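Local atomic coordinates of lysyl oxidase (Pichia pastoris, PDB entry 1W7C), a protein that probably oxidises primary amines, including lysine side chains, to aldehydes, using a topaquinone cofactor and a copper ion in each subunit. Residues N601-S614 against F633-W647. Residues are numbered along the deposited sequence; the frame is centred on the assembly and turned at random. Where two conformers were deposited one is given.
Sequences NLFLTKHKDTELRS and FLDDESLDGEDIVAW. Unlike the reference sequence in segment 601-614: Thr610 (reference Glu). With CA (calcium ion), chain E; CA (calcium ion), chain D.
Thr605 takes part in three hydrogen bonds with Val645 and Trp647: its N and O pair with the O and N of Val645, and its OG1 accepts from Trp647 NE1 at 2.9 Å. This indole bond is nearly straight (169°) and OG1 lies in the ring plane; a chi1 of 66° sets the hydroxyl on the Trp647 side, while CG2 packs against Leu634. Phe603 and Trp647 form a second antiparallel hydrogen-bonded pair, and His607 N continues the ladder to Asp643 O, 2.8 Å away. Val645 CG1 and Phe633 CE2 lie against opposite faces of the indole, each offset toward the rim. Glu611 CB lies over the Phe633 ring, 3.7 Å from its centroid, and Arg613 O meets that ring's edge.

Beyond the strands, polar groups gather at a calcium ion bound by Phe633 O, Asp635 OD2, Glu637 OE1 (2.3 Å) and two waters, with Glu540 completing the site. Glu637 OE1 also takes a weak bond from the extended Lys608, whose NZ makes its main salt bridge to Glu637 OE2 (2.8 Å), on the syn side but somewhat out of the carboxylate plane. Glu611 OE1 and OE2 each lie against a different calcium-bound water; the one at OE2 donates to it and to Asp635 OD1, and accepts from Lys608 NZ. Lys606 NZ reaches Glu637 OE2 through another water.

Asp643 OD1 and Ile644 O bind the other calcium with Asp497, Leu498 and Asp499, while Asp643 OD2 is paired with Lys65. Strand pairing and the 633-637 loop thus place on one unit two peripheral calcium sites, a feature known from several copper amine oxidases, within the beta-rich enzyme domain.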
loop_
_atom_site.group_PDB
_atom_site.type_symbol
_atom_site.label_atom_id
_atom_site.label_comp_id
_atom_site.label_asym_id
_atom_site.label_seq_id
_atom_site.Cartn_x
_atom_site.Cartn_y
_atom_site.Cartn_z
ATOM N N ASN A 601 8.244 -12.156 10.107
ATOM C CA ASN A 601 7.099 -11.287 9.817
ATOM C C ASN A 601 5.919 -11.420 10.791
ATOM O O ASN A 601 5.244 -10.447 11.090
ATOM C CB ASN A 601 6.591 -11.491 8.389
ATOM C CG ASN A 601 7.571 -11.088 7.324
ATOM O OD1 ASN A 601 7.841 -11.886 6.405
ATOM N ND2 ASN A 601 8.070 -9.880 7.388
ATOM N N LEU A 602 5.664 -12.659 11.235
ATOM C CA LEU A 602 4.546 -12.914 12.123
ATOM C C LEU A 602 4.739 -14.231 12.875
ATOM O O LEU A 602 5.485 -15.130 12.456
ATOM C CB LEU A 602 3.211 -12.821 11.449
ATOM C CG LEU A 602 2.299 -13.799 10.787
ATOM C CD1 LEU A 602 1.909 -14.984 11.563
ATOM C CD2 LEU A 602 1.005 -13.029 10.469
ATOM N N PHE A 603 4.077 -14.302 14.028
ATOM C CA PHE A 603 4.066 -15.499 14.840
ATOM C C PHE A 603 2.639 -15.823 15.225
ATOM O O PHE A 603 1.822 -14.937 15.448
ATOM C CB PHE A 603 4.851 -15.281 16.138
ATOM C CG PHE A 603 6.344 -15.155 15.940
ATOM C CD1 PHE A 603 6.918 -13.912 15.676
ATOM C CD2 PHE A 603 7.150 -16.248 15.980
ATOM C CE1 PHE A 603 8.287 -13.818 15.459
ATOM C CE2 PHE A 603 8.509 -16.151 15.790
ATOM C CZ PHE A 603 9.086 -14.936 15.496
ATOM N N LEU A 604 2.337 -17.117 15.283
ATOM C CA LEU A 604 1.024 -17.605 15.773
ATOM C C LEU A 604 1.218 -18.350 17.066
ATOM O O LEU A 604 2.079 -19.254 17.123
ATOM C CB LEU A 604 0.442 -18.560 14.727
ATOM C CG LEU A 604 0.190 -17.936 13.351
ATOM C CD1 LEU A 604 -0.219 -19.014 12.355
ATOM C CD2 LEU A 604 -0.860 -16.858 13.371
ATOM N N THR A 605 0.486 -17.982 18.114
ATOM C CA THR A 605 0.583 -18.672 19.382
ATOM C C THR A 605 -0.776 -19.015 19.939
ATOM O O THR A 605 -1.807 -18.444 19.549
ATOM C CB THR A 605 1.335 -17.851 20.427
ATOM O OG1 THR A 605 0.561 -16.677 20.743
ATOM C CG2 THR A 605 2.733 -17.411 19.924
ATOM N N LYS A 606 -0.786 -19.924 20.910
ATOM C CA LYS A 606 -1.975 -20.218 21.693
ATOM C C LYS A 606 -2.199 -19.093 22.686
ATOM O O LYS A 606 -1.320 -18.753 23.456
ATOM C CB LYS A 606 -1.817 -21.584 22.369
ATOM C CG LYS A 606 -2.881 -21.950 23.354
ATOM C CD LYS A 606 -2.527 -23.289 24.051
ATOM C CE LYS A 606 -3.465 -23.680 25.106
ATOM N NZ LYS A 606 -3.097 -25.021 25.554
ATOM N N HIS A 607 -3.404 -18.567 22.711
ATOM C CA HIS A 607 -3.743 -17.481 23.615
ATOM C C HIS A 607 -3.512 -17.890 25.059
ATOM O O HIS A 607 -3.940 -18.968 25.465
ATOM C CB HIS A 607 -5.200 -17.079 23.499
ATOM C CG HIS A 607 -5.559 -15.945 24.406
ATOM N ND1 HIS A 607 -5.908 -16.131 25.725
ATOM C CD2 HIS A 607 -5.467 -14.612 24.222
ATOM C CE1 HIS A 607 -6.057 -14.949 26.304
ATOM N NE2 HIS A 607 -5.826 -14.006 25.401
ATOM N N LYS A 608 -2.866 -17.032 25.842
ATOM C CA LYS A 608 -2.753 -17.215 27.297
ATOM C C LYS A 608 -2.833 -15.865 27.977
ATOM O O LYS A 608 -2.257 -14.878 27.522
ATOM C CB LYS A 608 -1.435 -17.875 27.655
ATOM C CG LYS A 608 -1.278 -19.314 27.152
ATOM C CD LYS A 608 0.031 -19.965 27.518
ATOM C CE LYS A 608 0.067 -21.394 27.022
ATOM N NZ LYS A 608 1.314 -22.132 27.292
ATOM N N ASP A 609 -3.518 -15.819 29.122
ATOM C CA ASP A 609 -3.519 -14.617 29.948
ATOM C C ASP A 609 -2.126 -14.275 30.458
ATOM O O ASP A 609 -1.859 -13.082 30.690
ATOM C CB ASP A 609 -4.461 -14.790 31.124
ATOM C CG ASP A 609 -5.892 -14.877 30.717
ATOM O OD1 ASP A 609 -6.361 -14.137 29.818
ATOM O OD2 ASP A 609 -6.660 -15.654 31.307
ATOM N N THR A 610 -1.276 -15.275 30.646
ATOM C CA THR A 610 0.119 -15.067 31.038
ATOM C C THR A 610 0.994 -14.563 29.890
ATOM O O THR A 610 2.125 -14.200 30.111
ATOM C CB THR A 610 0.727 -16.369 31.573
ATOM O OG1 THR A 610 0.512 -17.413 30.605
ATOM C CG2 THR A 610 0.077 -16.837 32.848
ATOM N N GLU A 611 0.462 -14.573 28.671
ATOM C CA GLU A 611 1.168 -14.079 27.491
ATOM C C GLU A 611 0.374 -12.881 26.967
ATOM O O GLU A 611 -0.112 -12.828 25.838
ATOM C CB GLU A 611 1.416 -15.195 26.500
ATOM C CG GLU A 611 2.242 -16.309 27.146
ATOM C CD GLU A 611 2.569 -17.469 26.251
ATOM O OE1 GLU A 611 2.110 -17.523 25.085
ATOM O OE2 GLU A 611 3.304 -18.372 26.721
ATOM N N LEU A 612 0.258 -11.907 27.867
ATOM C CA LEU A 612 -0.461 -10.690 27.691
ATOM C C LEU A 612 0.168 -9.815 26.633
ATOM O O LEU A 612 -0.534 -9.192 25.827
ATOM C CB LEU A 612 -0.461 -9.962 29.037
ATOM C CG LEU A 612 -0.996 -8.532 29.020
ATOM C CD1 LEU A 612 -2.452 -8.518 28.640
ATOM C CD2 LEU A 612 -0.757 -7.898 30.386
ATOM N N ARG A 613 1.494 -9.781 26.649
ATOM C CA ARG A 613 2.232 -8.739 25.920
ATOM C C ARG A 613 3.604 -9.265 25.489
ATOM O O ARG A 613 4.228 -10.045 26.196
ATOM C CB ARG A 613 2.388 -7.489 26.795
ATOM C CG ARG A 613 3.060 -7.735 28.153
ATOM C CD ARG A 613 2.910 -6.526 29.090
ATOM N NE ARG A 613 3.425 -5.326 28.453
ATOM C CZ ARG A 613 3.105 -4.101 28.754
ATOM N NH1 ARG A 613 2.319 -3.884 29.797
ATOM N NH2 ARG A 613 3.590 -3.108 28.038
ATOM N N SER A 614 4.052 -8.818 24.306
ATOM C CA SER A 614 5.278 -9.320 23.715
ATOM C C SER A 614 6.542 -8.572 24.160
ATOM O O SER A 614 7.633 -9.027 23.852
ATOM C CB SER A 614 5.160 -9.284 22.213
ATOM O OG SER A 614 4.832 -7.976 21.809
ATOM N N PHE A 633 6.959 -17.862 24.559
ATOM C CA PHE A 633 5.616 -18.185 24.092
ATOM C C PHE A 633 5.608 -19.362 23.100
ATOM O O PHE A 633 4.577 -19.983 22.883
ATOM C CB PHE A 633 4.984 -17.024 23.305
ATOM C CG PHE A 633 4.792 -15.726 24.060
ATOM C CD1 PHE A 633 5.198 -15.552 25.381
ATOM C CD2 PHE A 633 4.173 -14.655 23.405
ATOM C CE1 PHE A 633 4.993 -14.287 26.005
ATOM C CE2 PHE A 633 3.990 -13.422 24.037
ATOM C CZ PHE A 633 4.366 -13.266 25.358
ATOM N N LEU A 634 6.763 -19.635 22.493
ATOM C CA LEU A 634 6.902 -20.557 21.387
ATOM C C LEU A 634 7.418 -21.878 21.895
ATOM O O LEU A 634 8.623 -22.113 21.976
ATOM C CB LEU A 634 7.869 -19.965 20.351
ATOM C CG LEU A 634 7.444 -18.624 19.782
ATOM C CD1 LEU A 634 8.579 -17.971 18.986
ATOM C CD2 LEU A 634 6.176 -18.769 18.934
ATOM N N ASP A 635 6.482 -22.742 22.238
ATOM C CA ASP A 635 6.795 -24.019 22.893
ATOM C C ASP A 635 5.999 -25.160 22.268
ATOM O O ASP A 635 5.648 -26.143 22.910
ATOM C CB ASP A 635 6.656 -23.920 24.421
ATOM C CG ASP A 635 5.388 -23.250 24.872
ATOM O OD1 ASP A 635 5.329 -22.852 26.068
ATOM O OD2 ASP A 635 4.423 -23.094 24.117
ATOM N N ASP A 636 5.816 -25.054 20.947
ATOM C CA ASP A 636 5.352 -26.154 20.099
ATOM C C ASP A 636 3.940 -26.603 20.454
ATOM O O ASP A 636 3.555 -27.736 20.171
ATOM C CB ASP A 636 6.307 -27.355 20.193
ATOM C CG ASP A 636 6.014 -28.417 19.177
ATOM O OD1 ASP A 636 5.775 -28.026 17.988
ATOM O OD2 ASP A 636 6.053 -29.677 19.496
ATOM N N GLU A 637 3.145 -25.706 20.986
ATOM C CA GLU A 637 1.799 -26.085 21.374
ATOM C C GLU A 637 0.911 -26.242 20.146
ATOM O O GLU A 637 1.104 -25.576 19.140
ATOM C CB GLU A 637 1.187 -25.106 22.359
ATOM C CG GLU A 637 1.848 -25.161 23.732
ATOM C CD GLU A 637 1.305 -24.129 24.695
ATOM O OE1 GLU A 637 1.279 -22.944 24.327
ATOM O OE2 GLU A 637 0.934 -24.495 25.835
ATOM N N SER A 638 -0.016 -27.170 20.217
ATOM C CA SER A 638 -0.982 -27.346 19.146
ATOM C C SER A 638 -1.826 -26.091 18.952
ATOM O O SER A 638 -2.304 -25.486 19.903
ATOM C CB SER A 638 -1.925 -28.505 19.443
ATOM O OG SER A 638 -2.892 -28.640 18.406
ATOM N N LEU A 639 -2.006 -25.744 17.692
ATOM C CA LEU A 639 -2.891 -24.649 17.298
ATOM C C LEU A 639 -4.121 -25.198 16.553
ATOM O O LEU A 639 -4.896 -24.447 15.975
ATOM C CB LEU A 639 -2.148 -23.677 16.376
ATOM C CG LEU A 639 -0.921 -22.985 16.979
ATOM C CD1 LEU A 639 -0.218 -22.172 15.889
ATOM C CD2 LEU A 639 -1.257 -22.146 18.176
ATOM N N ASP A 640 -4.265 -26.521 16.546
ATOM C CA ASP A 640 -5.239 -27.185 15.699
ATOM C C ASP A 640 -6.586 -27.257 16.443
ATOM O O ASP A 640 -6.903 -28.243 17.059
ATOM C CB ASP A 640 -4.685 -28.585 15.343
ATOM C CG ASP A 640 -5.427 -29.254 14.232
ATOM O OD1 ASP A 640 -6.431 -28.714 13.776
ATOM O OD2 ASP A 640 -5.081 -30.352 13.755
ATOM N N GLY A 641 -7.325 -26.151 16.440
ATOM C CA GLY A 641 -8.580 -26.031 17.188
ATOM C C GLY A 641 -8.305 -25.450 18.567
ATOM O O GLY A 641 -8.460 -26.109 19.592
ATOM N N GLU A 642 -7.827 -24.220 18.575
ATOM C CA GLU A 642 -7.377 -23.538 19.763
ATOM C C GLU A 642 -7.641 -22.052 19.594
ATOM O O GLU A 642 -7.849 -21.584 18.484
ATOM C CB GLU A 642 -5.890 -23.800 20.008
ATOM C CG GLU A 642 -5.541 -25.252 20.311
ATOM C CD GLU A 642 -6.121 -25.813 21.604
ATOM O OE1 GLU A 642 -6.466 -25.060 22.529
ATOM O OE2 GLU A 642 -6.218 -27.045 21.696
ATOM N N ASP A 643 -7.588 -21.313 20.693
ATOM C CA ASP A 643 -7.639 -19.845 20.623
ATOM C C ASP A 643 -6.254 -19.365 20.212
ATOM O O ASP A 643 -5.262 -19.585 20.931
ATOM C CB ASP A 643 -8.020 -19.312 21.985
ATOM C CG ASP A 643 -8.237 -17.842 21.994
ATOM O OD1 ASP A 643 -7.920 -17.171 20.988
ATOM O OD2 ASP A 643 -8.773 -17.282 22.998
ATOM N N ILE A 644 -6.178 -18.789 19.017
ATOM C CA ILE A 644 -4.934 -18.375 18.396
ATOM C C ILE A 644 -4.834 -16.859 18.505
ATOM O O ILE A 644 -5.832 -16.112 18.421
ATOM C CB ILE A 644 -4.921 -18.826 16.907
ATOM C CG1 ILE A 644 -4.989 -20.353 16.821
ATOM C CG2 ILE A 644 -3.672 -18.297 16.181
ATOM C CD1 ILE A 644 -5.162 -20.903 15.437
ATOM N N VAL A 645 -3.594 -16.412 18.688
ATOM C CA VAL A 645 -3.231 -15.002 18.592
ATOM C C VAL A 645 -2.159 -14.883 17.488
ATOM O O VAL A 645 -1.222 -15.694 17.427
ATOM C CB VAL A 645 -2.601 -14.489 19.922
ATOM C CG1 VAL A 645 -2.152 -13.049 19.818
ATOM C CG2 VAL A 645 -3.544 -14.711 21.069
ATOM N N ALA A 646 -2.346 -13.898 16.597
ATOM C CA ALA A 646 -1.319 -13.566 15.619
ATOM C C ALA A 646 -0.596 -12.319 16.108
ATOM O O ALA A 646 -1.186 -11.335 16.424
ATOM C CB ALA A 646 -1.913 -13.330 14.242
ATOM N N TRP A 647 0.724 -12.418 16.128
ATOM C CA TRP A 647 1.598 -11.290 16.503
ATOM C C TRP A 647 2.233 -10.873 15.170
ATOM O O TRP A 647 3.084 -11.602 14.632
ATOM C CB TRP A 647 2.665 -11.773 17.523
ATOM C CG TRP A 647 2.097 -12.421 18.756
ATOM C CD1 TRP A 647 1.801 -13.720 18.869
ATOM C CD2 TRP A 647 1.819 -11.826 20.050
ATOM N NE1 TRP A 647 1.289 -13.980 20.115
ATOM C CE2 TRP A 647 1.292 -12.837 20.865
ATOM C CE3 TRP A 647 1.904 -10.531 20.567
ATOM C CZ2 TRP A 647 0.920 -12.627 22.193
ATOM C CZ3 TRP A 647 1.537 -10.306 21.891
ATOM C CH2 TRP A 647 1.029 -11.354 22.694
HETATM CA CA CA E . 2.852 -21.456 23.492
HETATM CA CA CA D . -8.025 -15.702 19.191
HETATM O O HOH W 1 -1.401 -24.538 27.790
HETATM O O HOH W 2 -6.486 -25.588 25.171
HETATM O O HOH W 3 1.263 -19.727 23.996
HETATM O O HOH W 4 3.413 -20.892 25.776
HETATM O O HOH W 5 -8.794 -17.689 18.036
#